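Periplasmic binding protein (Veillonella parvula, PDB 4N01) probably captures a metal-chelate ligand such as a siderophore, haem or corrinoid in the periplasm and passes it to an ABC importer. Local coordinates at residues W46-F50 with N151-P155; A62-S68 with D84-A90; M76-L80 with D171-G176; L165-F169 with P316-V321; I232-I236 with L324-A328. One frame throughout, in Å; residues are numbered along the deposited sequence.

The five contacts run across a two-lobed solute-binding fold, from the N-terminal lobe to the C-terminal one. Interactions 1 and 2 reach the same five-stranded parallel sheet, their centres about 16 Å apart; along the chain interaction 2 is nested inside the loop closed by interaction 1, which closes before interactions 4 and 5 open. Interaction 3 touches both, packing helices 71-79 and 165-178 together. The first turns of helix 165-178 enter interaction 4, centred about 10 Å from interaction 3. Interaction 4, which joins this helix to helix 320-332, links the two lobes and crosses interactions 3 and 5 along the chain. Helix 320-332 continues into interaction 5, its centre about 29 Å from that of interaction 1.

Interaction 1: residues W46-F50 with N151-P155; sequences WSETF and NIWIP
W46 meets the 151-155 segment in two ways, through its indole N-H and through one ring face. NE1 donates to I152 O over 2.7 Å in a nearly straight bond that lies close to the indole plane. Over the face comes the edge of W153, with its CD1 3.5 Å from W46 CD1 and the two planes 88° apart, a T-shaped pair. With an alanine at W46 the carbonyl of I152 would probably lose its indole donor, and the edge of W153 would face a gap where the ring had been. The strands themselves do not pair: the antiparallel hairpin 44-50/53-59 lies across the edge strand 151-153 of the N-terminal lobe's parallel sheet, the strand directions 86° apart, and side chains bridge the 7.3 Å between the axes. E48 does so with a chain bent at its second torsion (chi2 -67°), which brings OE2 to I154 N at 3.0 Å; the N-H comes from above the carboxylate plane. A water sits 2.7 Å from E48 OE2 and 2.6 Å from I154 O. Further along, F50 is purely apolar, its CZ 3.6 Å from I152 CG2 and its CE1 3.6 Å from I154 CD1. In the next shell the ring of F57, on the partner strand of the hairpin, meets that of W46, while K174, L175 and I178 of helix 165-178 pack on W153.

Interaction 2: residues A62-S68 with D84-A90; sequences APTHAVS and DKMAGTA
A66 to S68 and M86 to A90 form a parallel strand pair, the axes 4.6 Å apart and 14° from parallel, broken by a beta bulge at A87. A66 N donates to K85 O at 2.9 Å, and A66 O receives A87 N at 2.6 Å with a weak second bond from G88 N. A66 lies beside M86 but V67 beside G88, which leaves A87 as the extra residue. Beyond the bulge S68 N donates to G88 O at 3.0 Å. A87 turns its methyl toward H65, the two CB atoms 3.9 Å apart. K85 folds back along the loop: its CB lies 3.5 Å from P63 O, a buried carbonyl with no polar partner in the model, and a bend at its second torsion (chi2 -63°) brings CD to the same distance. Near the same end a water donates to both T64 O and D84 O. A66 and the selenomethionine M86 share a sheet face, packing on M77 of helix 71-79, and there S68 OG hydrogen-bonds to the hydroxyls of T73 and T74. Strand 66-68, helix 71-79 and strand 86-90 make a beta-alpha-beta crossover, the classic unit of a Rossmann-like parallel sheet.

Interaction 3: residues M76-L80 with D171-G176; sequences MMLQL and DMIKLG
M76 and L80 pack against M172 and L175 in a buried, apolar contact between helices 71-79 and 165-178 of the N-terminal lobe. The methionines here are selenomethionines. M172 makes much of the contact by doubling back: bends at its second and third torsions (chi2 -71°, chi3 -86°) carry SE to 3.7 Å from M76 CB and swing its methyl onto the 76-80 segment, where CE lies 3.7 Å from L80 CD2 and 3.8 Å from Q79 CG. The side chains of L80 and M172 run antiparallel past one another. The two helices belong to the alpha/beta layering of the lobe, M77 reaching back to M86 of the parallel sheet and L175 to W153 at the sheet edge. L80, just past the end of its helix, pushes CD1 against the opposing backbone, 3.6 Å from G176 N and 3.7 Å from M172 O, and beside L175 CG at 3.8 Å. An alanine here would probably open a gap beside M172 and L175 and leave the M172 methyl with one neighbour fewer. L175 reaches across to helix 71-79, its CD2 3.9 Å from both M76 CB and M77 CG. The methyl of M76 ends near D171 CB, while the D171 carboxylate is taken up by the backbone N-H groups of E156 and S157. W188 and A185 of the long helix 182-203 close over Q79, M172 and L80.

Interaction 4: residues L165-F169 with P316-V321; sequences LETNF and PGVRTV
N168 turns its amide toward G317 and grips the glycine backbone at both its N-H and its carbonyl. The side chain leaves helix 165-178 with CG opposite the backbone N (chi1 -161°), which directs the amide toward the loop. OD1 accepts G317 N at 3.0 Å, a near-linear bond of 166°. ND2 donates to G317 O at 3.2 Å, more bent at 136° but in the carbonyl plane and on a lone pair. One bond uses the amide oxygen and the other its nitrogen, so the rotation of the amide is fixed. G317 itself has an extended conformation with positive phi, one that favours glycine. A turn earlier, L165 splits its two methyls between two partners: CD1 runs alongside T320, 3.9 Å from its CB, the two side chains pointing opposite ways, while CD2 meets V321 CG2 at 3.8 Å with the chains at roughly a right angle. V321 CG2 also lies at the edge of the F169 ring, loosely, 4.4 Å from CZ. The hydroxyl of T320 bonds with Y228. On the far side of this loop V318 packs on helix 71-79, and R319 forms a salt bridge with E75. The contact thus joins a helix of the N-terminal lobe to the start of a C-terminal-lobe helix, an interlobe junction beside the long connecting helix 182-203 that characterises this class of solute-binding protein.

Interaction 5: residues I232-I236 with L324-A328; sequences ILKLI and LKRLA
L324 and I236 carry most of this apolar contact between helix 320-332 and the end of helix 228-234 with the residues after it. Both elements belong to the C-terminal lobe, an alpha/beta domain built on a four-stranded parallel sheet, and L327 leans from here onto I307 and V309 of strand 306-309. L324 pushes the branched end of its side chain into the opposite turn. Its CD2 comes to 3.5 Å from I232 O and 3.8 Å from I236 CD1, with I232 CD1 a little further off, while its CD1 rests against L235 CD1 at 4.1 Å. L324 thus meets the side chains of I232, L235 and I236 and also the carbonyl oxygen of I232. I236 reaches across in return. Its CG1 takes the crowded position between backbone N and carbonyl carbon (chi1 56°), and the branch that follows reaches the surface of helix 320-332: CD1 is 3.7 Å from L327 CB and 3.7 Å from A328 N. The side chain crosses those of L324 and L327 obliquely. L327 has a second neighbour in L233, the two meeting methyl to methyl with L327 CD1 4.0 Å from L233 CD2. I199 and L203 of the long helix 182-203 cover I236, and L165 of helix 165-178 touches I232 and L235, which ties the cluster to the other lobe. At the far end of the contact the remaining branch of I236 meets the small residue of the opposing helix, CG2 lying 4.0 Å from A328 CB.

Interaction 1: residues W46-F50 with N151-P155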
# COMPACT_ATOMS: atom_id res chain seq x y z
N TRP A 46 -17.69 9.29 9.93
CA TRP A 46 -17.13 9.25 8.58
C TRP A 46 -18.19 8.74 7.61
O TRP A 46 -19.26 8.32 8.05
CB TRP A 46 -15.86 8.37 8.53
CG TRP A 46 -16.10 6.88 8.64
CD1 TRP A 46 -16.18 5.98 7.61
CD2 TRP A 46 -16.24 6.12 9.85
NE1 TRP A 46 -16.38 4.72 8.10
CE2 TRP A 46 -16.42 4.77 9.48
CE3 TRP A 46 -16.24 6.45 11.22
CZ2 TRP A 46 -16.59 3.75 10.41
CZ3 TRP A 46 -16.42 5.43 12.15
CH2 TRP A 46 -16.60 4.09 11.74
N SER A 47 -17.89 8.78 6.32
CA SER A 47 -18.80 8.30 5.28
C SER A 47 -18.07 7.40 4.29
O SER A 47 -16.88 7.60 4.02
CB SER A 47 -19.40 9.47 4.49
OG SER A 47 -20.19 10.30 5.33
N GLU A 48 -18.79 6.43 3.72
CA GLU A 48 -18.28 5.68 2.58
C GLU A 48 -19.38 5.57 1.51
O GLU A 48 -20.56 5.69 1.83
CB GLU A 48 -17.81 4.27 2.98
CG GLU A 48 -16.83 4.22 4.15
CD GLU A 48 -15.47 4.83 3.82
OE1 GLU A 48 -15.17 5.06 2.63
OE2 GLU A 48 -14.69 5.08 4.77
N THR A 49 -18.98 5.35 0.26
CA THR A 49 -19.94 5.20 -0.83
C THR A 49 -19.69 3.91 -1.59
O THR A 49 -18.57 3.66 -2.04
CB THR A 49 -19.88 6.40 -1.79
OG1 THR A 49 -20.28 7.59 -1.09
CG2 THR A 49 -20.82 6.18 -2.98
N PHE A 50 -20.72 3.09 -1.72
CA PHE A 50 -20.62 1.82 -2.44
C PHE A 50 -21.76 1.71 -3.43
O PHE A 50 -22.93 1.76 -3.03
CB PHE A 50 -20.70 0.63 -1.47
CG PHE A 50 -19.70 0.69 -0.34
CD1 PHE A 50 -18.40 0.26 -0.52
CD2 PHE A 50 -20.09 1.15 0.91
CE1 PHE A 50 -17.49 0.30 0.53
CE2 PHE A 50 -19.19 1.19 1.96
CZ PHE A 50 -17.88 0.76 1.77
N ASN A 151 -20.04 -1.45 10.74
CA ASN A 151 -19.45 -0.19 10.27
C ASN A 151 -18.28 -0.46 9.34
O ASN A 151 -17.38 -1.24 9.68
CB ASN A 151 -18.97 0.64 11.47
CG ASN A 151 -20.12 1.17 12.32
OD1 ASN A 151 -21.13 1.64 11.78
ND2 ASN A 151 -19.99 1.08 13.64
N ILE A 152 -18.27 0.18 8.17
CA ILE A 152 -17.20 -0.04 7.20
C ILE A 152 -16.37 1.23 7.07
O ILE A 152 -16.92 2.32 6.92
CB ILE A 152 -17.76 -0.38 5.81
CG1 ILE A 152 -18.67 -1.61 5.90
CG2 ILE A 152 -16.62 -0.64 4.83
CD1 ILE A 152 -19.37 -1.95 4.59
N TRP A 153 -15.05 1.08 7.13
CA TRP A 153 -14.15 2.22 6.98
C TRP A 153 -13.06 1.86 6.01
O TRP A 153 -12.47 0.78 6.10
CB TRP A 153 -13.50 2.57 8.32
CG TRP A 153 -12.52 3.69 8.21
CD1 TRP A 153 -12.80 5.01 8.08
CD2 TRP A 153 -11.09 3.57 8.19
NE1 TRP A 153 -11.64 5.74 7.99
CE2 TRP A 153 -10.57 4.88 8.06
CE3 TRP A 153 -10.20 2.50 8.27
CZ2 TRP A 153 -9.20 5.14 8.01
CZ3 TRP A 153 -8.84 2.76 8.23
CH2 TRP A 153 -8.35 4.07 8.10
N ILE A 154 -12.76 2.77 5.08
CA ILE A 154 -11.70 2.53 4.10
C ILE A 154 -10.73 3.70 4.12
O ILE A 154 -11.16 4.86 4.05
CB ILE A 154 -12.29 2.41 2.68
CG1 ILE A 154 -13.25 1.21 2.61
CG2 ILE A 154 -11.18 2.27 1.64
CD1 ILE A 154 -14.05 1.16 1.34
N PRO A 155 -9.42 3.41 4.24
CA PRO A 155 -8.43 4.49 4.19
C PRO A 155 -8.61 5.36 2.95
O PRO A 155 -8.78 4.84 1.83
CB PRO A 155 -7.09 3.75 4.14
CG PRO A 155 -7.37 2.45 4.89
CD PRO A 155 -8.81 2.10 4.52
O HOH W 1 -12.67 6.89 4.51

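Interaction 2: residues A62-S68 with D84-A90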
# COMPACT_ATOMS: atom_id res chain seq x y z
N ALA A 62 -14.56 2.16 20.94
CA ALA A 62 -13.78 1.37 20.00
C ALA A 62 -14.52 0.09 19.62
O ALA A 62 -15.09 -0.58 20.48
CB ALA A 62 -12.42 1.04 20.58
N PRO A 63 -14.51 -0.26 18.32
CA PRO A 63 -15.04 -1.56 17.88
C PRO A 63 -14.31 -2.68 18.61
O PRO A 63 -13.13 -2.53 18.93
CB PRO A 63 -14.67 -1.59 16.39
CG PRO A 63 -14.65 -0.14 15.99
CD PRO A 63 -14.07 0.58 17.19
N THR A 64 -15.00 -3.79 18.88
CA THR A 64 -14.39 -4.87 19.66
C THR A 64 -14.25 -6.14 18.84
O THR A 64 -13.58 -7.09 19.27
CB THR A 64 -15.21 -5.18 20.90
OG1 THR A 64 -16.48 -5.70 20.50
CG2 THR A 64 -15.41 -3.92 21.72
N HIS A 65 -14.92 -6.18 17.70
CA HIS A 65 -14.88 -7.33 16.79
C HIS A 65 -14.58 -6.89 15.36
O HIS A 65 -15.39 -7.11 14.45
CB HIS A 65 -16.19 -8.10 16.84
CG HIS A 65 -16.39 -8.87 18.10
ND1 HIS A 65 -16.54 -8.27 19.34
CD2 HIS A 65 -16.46 -10.20 18.33
CE1 HIS A 65 -16.69 -9.19 20.26
NE2 HIS A 65 -16.64 -10.38 19.68
N ALA A 66 -13.42 -6.28 15.15
CA ALA A 66 -13.07 -5.71 13.86
C ALA A 66 -12.51 -6.77 12.92
O ALA A 66 -11.77 -7.66 13.35
CB ALA A 66 -12.07 -4.60 14.04
N VAL A 67 -12.88 -6.68 11.64
CA VAL A 67 -12.38 -7.60 10.63
C VAL A 67 -11.63 -6.82 9.57
O VAL A 67 -12.15 -5.84 9.02
CB VAL A 67 -13.50 -8.41 9.96
CG1 VAL A 67 -12.96 -9.18 8.74
CG2 VAL A 67 -14.15 -9.39 10.97
N SER A 68 -10.40 -7.24 9.28
CA SER A 68 -9.65 -6.62 8.21
C SER A 68 -9.65 -7.54 6.99
O SER A 68 -9.23 -8.70 7.08
CB SER A 68 -8.22 -6.33 8.65
OG SER A 68 -7.46 -5.89 7.54
N ASP A 84 -6.22 -6.98 20.10
CA ASP A 84 -7.28 -7.36 21.04
C ASP A 84 -8.68 -6.97 20.55
O ASP A 84 -9.68 -7.54 21.01
CB ASP A 84 -7.04 -6.77 22.43
CG ASP A 84 -8.13 -7.14 23.42
OD1 ASP A 84 -8.37 -8.36 23.62
OD2 ASP A 84 -8.78 -6.23 23.98
N LYS A 85 -8.75 -6.02 19.63
CA LYS A 85 -10.03 -5.56 19.10
C LYS A 85 -10.40 -6.25 17.78
O LYS A 85 -11.42 -5.90 17.16
CB LYS A 85 -10.00 -4.04 18.89
CG LYS A 85 -9.63 -3.25 20.15
CD LYS A 85 -10.68 -3.45 21.24
CE LYS A 85 -10.27 -2.74 22.52
NZ LYS A 85 -10.96 -1.42 22.69
N MSE A 86 -9.57 -7.19 17.34
CA MSE A 86 -9.72 -7.78 16.01
C MSE A 86 -10.32 -9.18 16.04
O MSE A 86 -9.82 -10.08 16.72
CB MSE A 86 -8.37 -7.76 15.27
CG MSE A 86 -7.87 -6.34 15.10
SE MSE A 86 -6.06 -6.18 14.44
CE MSE A 86 -6.38 -6.96 12.68
N ALA A 87 -11.41 -9.36 15.31
CA ALA A 87 -12.08 -10.66 15.26
C ALA A 87 -11.60 -11.52 14.09
O ALA A 87 -11.87 -12.71 14.04
CB ALA A 87 -13.58 -10.48 15.19
N GLY A 88 -10.90 -10.92 13.15
CA GLY A 88 -10.41 -11.70 12.03
C GLY A 88 -9.63 -10.90 11.01
O GLY A 88 -9.80 -9.69 10.90
N THR A 89 -8.77 -11.58 10.26
CA THR A 89 -8.08 -10.97 9.13
C THR A 89 -8.28 -11.84 7.89
O THR A 89 -8.62 -13.02 8.00
CB THR A 89 -6.58 -10.84 9.36
OG1 THR A 89 -6.01 -12.14 9.53
CG2 THR A 89 -6.30 -9.97 10.59
N ALA A 90 -8.02 -11.26 6.72
CA ALA A 90 -8.20 -12.01 5.48
C ALA A 90 -7.22 -11.56 4.41
O ALA A 90 -6.62 -10.48 4.51
CB ALA A 90 -9.62 -11.87 4.97
O HOH W 2 -12.31 -7.27 21.53

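Interaction 3: residues M76-L80 with D171-G176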
# COMPACT_ATOMS: atom_id res chain seq x y z
N MSE A 76 -1.95 -1.90 9.28
CA MSE A 76 -2.28 -0.62 9.90
C MSE A 76 -2.85 -0.83 11.28
O MSE A 76 -2.45 -0.17 12.24
CB MSE A 76 -3.28 0.16 9.03
CG MSE A 76 -2.64 0.65 7.74
SE MSE A 76 -3.96 1.42 6.55
CE MSE A 76 -4.46 2.95 7.63
N MSE A 77 -3.77 -1.78 11.40
CA MSE A 77 -4.39 -2.04 12.69
C MSE A 77 -3.40 -2.63 13.70
O MSE A 77 -3.40 -2.24 14.87
CB MSE A 77 -5.62 -2.94 12.53
CG MSE A 77 -6.77 -2.24 11.81
SE MSE A 77 -8.42 -3.26 12.00
CE MSE A 77 -8.66 -3.09 13.93
N LEU A 78 -2.55 -3.55 13.25
CA LEU A 78 -1.56 -4.15 14.16
C LEU A 78 -0.54 -3.11 14.63
O LEU A 78 -0.08 -3.14 15.78
CB LEU A 78 -0.86 -5.33 13.49
CG LEU A 78 -1.75 -6.55 13.19
CD1 LEU A 78 -1.01 -7.57 12.34
CD2 LEU A 78 -2.25 -7.21 14.49
N GLN A 79 -0.20 -2.17 13.76
CA GLN A 79 0.78 -1.14 14.09
C GLN A 79 0.26 -0.29 15.25
O GLN A 79 1.03 0.15 16.10
CB GLN A 79 1.08 -0.28 12.86
CG GLN A 79 2.14 0.80 13.07
CD GLN A 79 3.53 0.22 13.26
OE1 GLN A 79 4.06 -0.46 12.38
NE2 GLN A 79 4.13 0.47 14.42
N LEU A 80 -1.06 -0.08 15.28
CA LEU A 80 -1.69 0.72 16.33
C LEU A 80 -1.96 -0.11 17.59
O LEU A 80 -2.57 0.38 18.55
CB LEU A 80 -3.00 1.36 15.84
CG LEU A 80 -2.83 2.40 14.72
CD1 LEU A 80 -4.17 3.06 14.39
CD2 LEU A 80 -1.83 3.45 15.14
N ASP A 171 -5.04 8.91 7.56
CA ASP A 171 -5.79 7.65 7.71
C ASP A 171 -5.40 6.94 9.00
O ASP A 171 -6.26 6.39 9.70
CB ASP A 171 -5.54 6.70 6.55
CG ASP A 171 -6.20 7.14 5.25
OD1 ASP A 171 -7.22 7.88 5.29
OD2 ASP A 171 -5.69 6.73 4.18
N MSE A 172 -4.11 6.91 9.30
CA MSE A 172 -3.65 6.28 10.54
C MSE A 172 -4.22 7.01 11.75
O MSE A 172 -4.63 6.38 12.73
CB MSE A 172 -2.13 6.22 10.60
CG MSE A 172 -1.53 5.11 9.73
SE MSE A 172 -1.92 3.34 10.47
CE MSE A 172 -0.41 3.19 11.69
N ILE A 173 -4.25 8.34 11.68
CA ILE A 173 -4.81 9.13 12.77
C ILE A 173 -6.30 8.84 12.95
O ILE A 173 -6.78 8.64 14.07
CB ILE A 173 -4.61 10.64 12.54
CG1 ILE A 173 -3.12 10.96 12.44
CG2 ILE A 173 -5.24 11.44 13.66
CD1 ILE A 173 -2.37 10.78 13.74
N LYS A 174 -7.03 8.81 11.83
CA LYS A 174 -8.46 8.52 11.85
C LYS A 174 -8.74 7.12 12.40
O LYS A 174 -9.66 6.93 13.22
CB LYS A 174 -9.03 8.62 10.42
CG LYS A 174 -10.55 8.55 10.35
CD LYS A 174 -11.20 9.79 11.00
CE LYS A 174 -12.69 9.81 10.70
NZ LYS A 174 -13.34 11.01 11.26
N LEU A 175 -7.97 6.15 11.95
CA LEU A 175 -8.11 4.78 12.47
C LEU A 175 -7.88 4.78 13.97
O LEU A 175 -8.64 4.16 14.73
CB LEU A 175 -7.12 3.83 11.77
CG LEU A 175 -7.13 2.35 12.16
CD1 LEU A 175 -8.50 1.72 11.98
CD2 LEU A 175 -6.09 1.60 11.34
N GLY A 176 -6.83 5.49 14.39
CA GLY A 176 -6.55 5.68 15.80
C GLY A 176 -7.73 6.28 16.55
O GLY A 176 -8.10 5.80 17.62

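Interaction 4: residues L165-F169 with P316-V321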
# COMPACT_ATOMS: atom_id res chain seq x y z
N LEU A 165 1.54 10.47 0.84
CA LEU A 165 1.97 10.00 2.16
C LEU A 165 1.19 10.69 3.28
O LEU A 165 0.85 10.06 4.28
CB LEU A 165 3.47 10.20 2.36
CG LEU A 165 4.01 9.67 3.69
CD1 LEU A 165 3.78 8.16 3.84
CD2 LEU A 165 5.50 10.01 3.86
N GLU A 166 0.91 11.98 3.11
CA GLU A 166 0.11 12.71 4.11
C GLU A 166 -1.30 12.12 4.26
O GLU A 166 -1.85 12.10 5.35
CB GLU A 166 0.02 14.21 3.77
CG GLU A 166 1.31 14.98 3.99
CD GLU A 166 1.75 15.03 5.45
OE1 GLU A 166 0.88 14.97 6.37
OE2 GLU A 166 2.97 15.11 5.70
N THR A 167 -1.88 11.65 3.15
CA THR A 167 -3.19 10.98 3.23
C THR A 167 -3.11 9.73 4.10
O THR A 167 -4.00 9.46 4.91
CB THR A 167 -3.67 10.55 1.83
OG1 THR A 167 -3.45 11.63 0.91
CG2 THR A 167 -5.15 10.16 1.86
N ASN A 168 -2.05 8.95 3.92
CA ASN A 168 -1.79 7.75 4.73
C ASN A 168 -1.61 8.10 6.21
O ASN A 168 -2.10 7.39 7.09
CB ASN A 168 -0.52 7.06 4.17
CG ASN A 168 -0.38 5.59 4.57
OD1 ASN A 168 0.19 4.79 3.82
ND2 ASN A 168 -0.85 5.24 5.76
N PHE A 169 -0.93 9.21 6.49
CA PHE A 169 -0.76 9.67 7.87
C PHE A 169 -2.12 10.01 8.48
O PHE A 169 -2.42 9.61 9.60
CB PHE A 169 0.15 10.90 7.95
CG PHE A 169 1.61 10.60 7.72
CD1 PHE A 169 2.10 9.30 7.77
CD2 PHE A 169 2.51 11.64 7.47
CE1 PHE A 169 3.45 9.04 7.57
CE2 PHE A 169 3.86 11.39 7.27
CZ PHE A 169 4.34 10.08 7.32
N PRO A 316 -0.37 2.00 0.12
CA PRO A 316 -0.68 2.49 1.47
C PRO A 316 -0.52 1.41 2.55
O PRO A 316 -0.81 0.25 2.29
CB PRO A 316 -2.14 2.89 1.36
CG PRO A 316 -2.28 3.35 -0.07
CD PRO A 316 -1.41 2.39 -0.85
N GLY A 317 -0.05 1.81 3.73
CA GLY A 317 0.18 0.87 4.82
C GLY A 317 1.08 1.49 5.86
O GLY A 317 0.96 2.69 6.14
N VAL A 318 1.98 0.70 6.44
CA VAL A 318 2.83 1.20 7.52
C VAL A 318 4.30 1.09 7.15
O VAL A 318 5.16 1.38 7.96
CB VAL A 318 2.57 0.43 8.83
CG1 VAL A 318 1.12 0.59 9.25
CG2 VAL A 318 2.94 -1.04 8.65
N ARG A 319 4.57 0.69 5.91
CA ARG A 319 5.95 0.41 5.52
C ARG A 319 6.61 1.52 4.72
O ARG A 319 7.80 1.41 4.38
CB ARG A 319 6.03 -0.86 4.67
CG ARG A 319 5.35 -2.08 5.28
CD ARG A 319 5.71 -3.28 4.43
NE ARG A 319 4.92 -4.46 4.78
CZ ARG A 319 5.29 -5.70 4.50
NH1 ARG A 319 6.46 -5.94 3.91
NH2 ARG A 319 4.51 -6.71 4.84
N THR A 320 5.86 2.56 4.39
CA THR A 320 6.33 3.50 3.37
C THR A 320 7.66 4.19 3.67
O THR A 320 8.58 4.13 2.86
CB THR A 320 5.29 4.60 3.04
OG1 THR A 320 4.03 3.98 2.76
CG2 THR A 320 5.74 5.38 1.82
N VAL A 321 7.74 4.87 4.81
CA VAL A 321 8.94 5.64 5.10
C VAL A 321 10.15 4.72 5.29
O VAL A 321 11.26 5.04 4.86
CB VAL A 321 8.73 6.59 6.29
CG1 VAL A 321 10.05 7.20 6.73
CG2 VAL A 321 7.76 7.70 5.89

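Interaction 5: residues I232-I236 with L324-A328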
# COMPACT_ATOMS: atom_id res chain seq x y z
N ILE A 232 4.70 9.16 -3.29
CA ILE A 232 5.68 8.85 -2.24
C ILE A 232 7.10 8.80 -2.82
O ILE A 232 8.06 9.22 -2.17
CB ILE A 232 5.33 7.56 -1.47
CG1 ILE A 232 5.30 6.35 -2.42
CG2 ILE A 232 3.99 7.72 -0.79
CD1 ILE A 232 6.06 5.16 -1.92
N LEU A 233 7.24 8.31 -4.05
CA LEU A 233 8.56 8.27 -4.69
C LEU A 233 9.10 9.67 -4.97
O LEU A 233 10.31 9.89 -4.90
CB LEU A 233 8.52 7.43 -5.99
CG LEU A 233 8.35 5.93 -5.75
CD1 LEU A 233 8.20 5.20 -7.09
CD2 LEU A 233 9.53 5.38 -4.96
N LYS A 234 8.22 10.62 -5.23
CA LYS A 234 8.65 12.01 -5.41
C LYS A 234 9.33 12.56 -4.15
O LYS A 234 10.18 13.45 -4.23
CB LYS A 234 7.48 12.90 -5.83
CG LYS A 234 7.10 12.72 -7.29
CD LYS A 234 5.97 13.66 -7.71
CE LYS A 234 5.81 13.64 -9.23
NZ LYS A 234 4.55 14.29 -9.70
N LEU A 235 8.97 12.03 -2.99
CA LEU A 235 9.58 12.49 -1.73
C LEU A 235 11.09 12.25 -1.64
O LEU A 235 11.78 12.91 -0.86
CB LEU A 235 8.89 11.84 -0.52
CG LEU A 235 7.42 12.19 -0.30
CD1 LEU A 235 6.89 11.33 0.85
CD2 LEU A 235 7.23 13.68 0.01
N ILE A 236 11.60 11.29 -2.41
CA ILE A 236 13.03 10.98 -2.38
C ILE A 236 13.69 11.24 -3.72
O ILE A 236 14.68 10.60 -4.07
CB ILE A 236 13.33 9.52 -1.94
CG1 ILE A 236 12.59 8.53 -2.85
CG2 ILE A 236 12.97 9.31 -0.47
CD1 ILE A 236 13.08 7.06 -2.66
N LEU A 324 11.17 3.87 1.82
CA LEU A 324 11.76 5.04 1.19
C LEU A 324 13.20 5.28 1.64
O LEU A 324 14.03 5.76 0.87
CB LEU A 324 10.92 6.28 1.49
CG LEU A 324 9.59 6.44 0.74
CD1 LEU A 324 8.90 7.72 1.22
CD2 LEU A 324 9.81 6.50 -0.76
N LYS A 325 13.50 4.92 2.88
CA LYS A 325 14.87 5.01 3.39
C LYS A 325 15.80 4.14 2.55
O LYS A 325 16.85 4.60 2.07
CB LYS A 325 14.91 4.59 4.85
CG LYS A 325 16.23 4.83 5.55
CD LYS A 325 16.08 4.56 7.06
CE LYS A 325 17.35 4.89 7.82
NZ LYS A 325 18.49 4.02 7.45
N ARG A 326 15.41 2.88 2.36
CA ARG A 326 16.21 1.93 1.58
C ARG A 326 16.33 2.36 0.13
O ARG A 326 17.41 2.29 -0.47
CB ARG A 326 15.61 0.53 1.67
CG ARG A 326 16.48 -0.57 1.07
CD ARG A 326 15.80 -1.94 1.18
NE ARG A 326 14.85 -2.17 0.08
CZ ARG A 326 13.53 -2.25 0.22
NH1 ARG A 326 12.97 -2.13 1.42
NH2 ARG A 326 12.78 -2.47 -0.85
N LEU A 327 15.21 2.82 -0.45
CA LEU A 327 15.18 3.19 -1.85
C LEU A 327 16.05 4.41 -2.08
O LEU A 327 16.76 4.49 -3.08
CB LEU A 327 13.74 3.47 -2.31
CG LEU A 327 12.81 2.26 -2.42
CD1 LEU A 327 11.37 2.68 -2.69
CD2 LEU A 327 13.27 1.37 -3.53
N ALA A 328 16.02 5.36 -1.13
CA ALA A 328 16.85 6.55 -1.22
C ALA A 328 18.33 6.18 -1.23
O ALA A 328 19.14 6.81 -1.92
CB ALA A 328 16.55 7.51 -0.07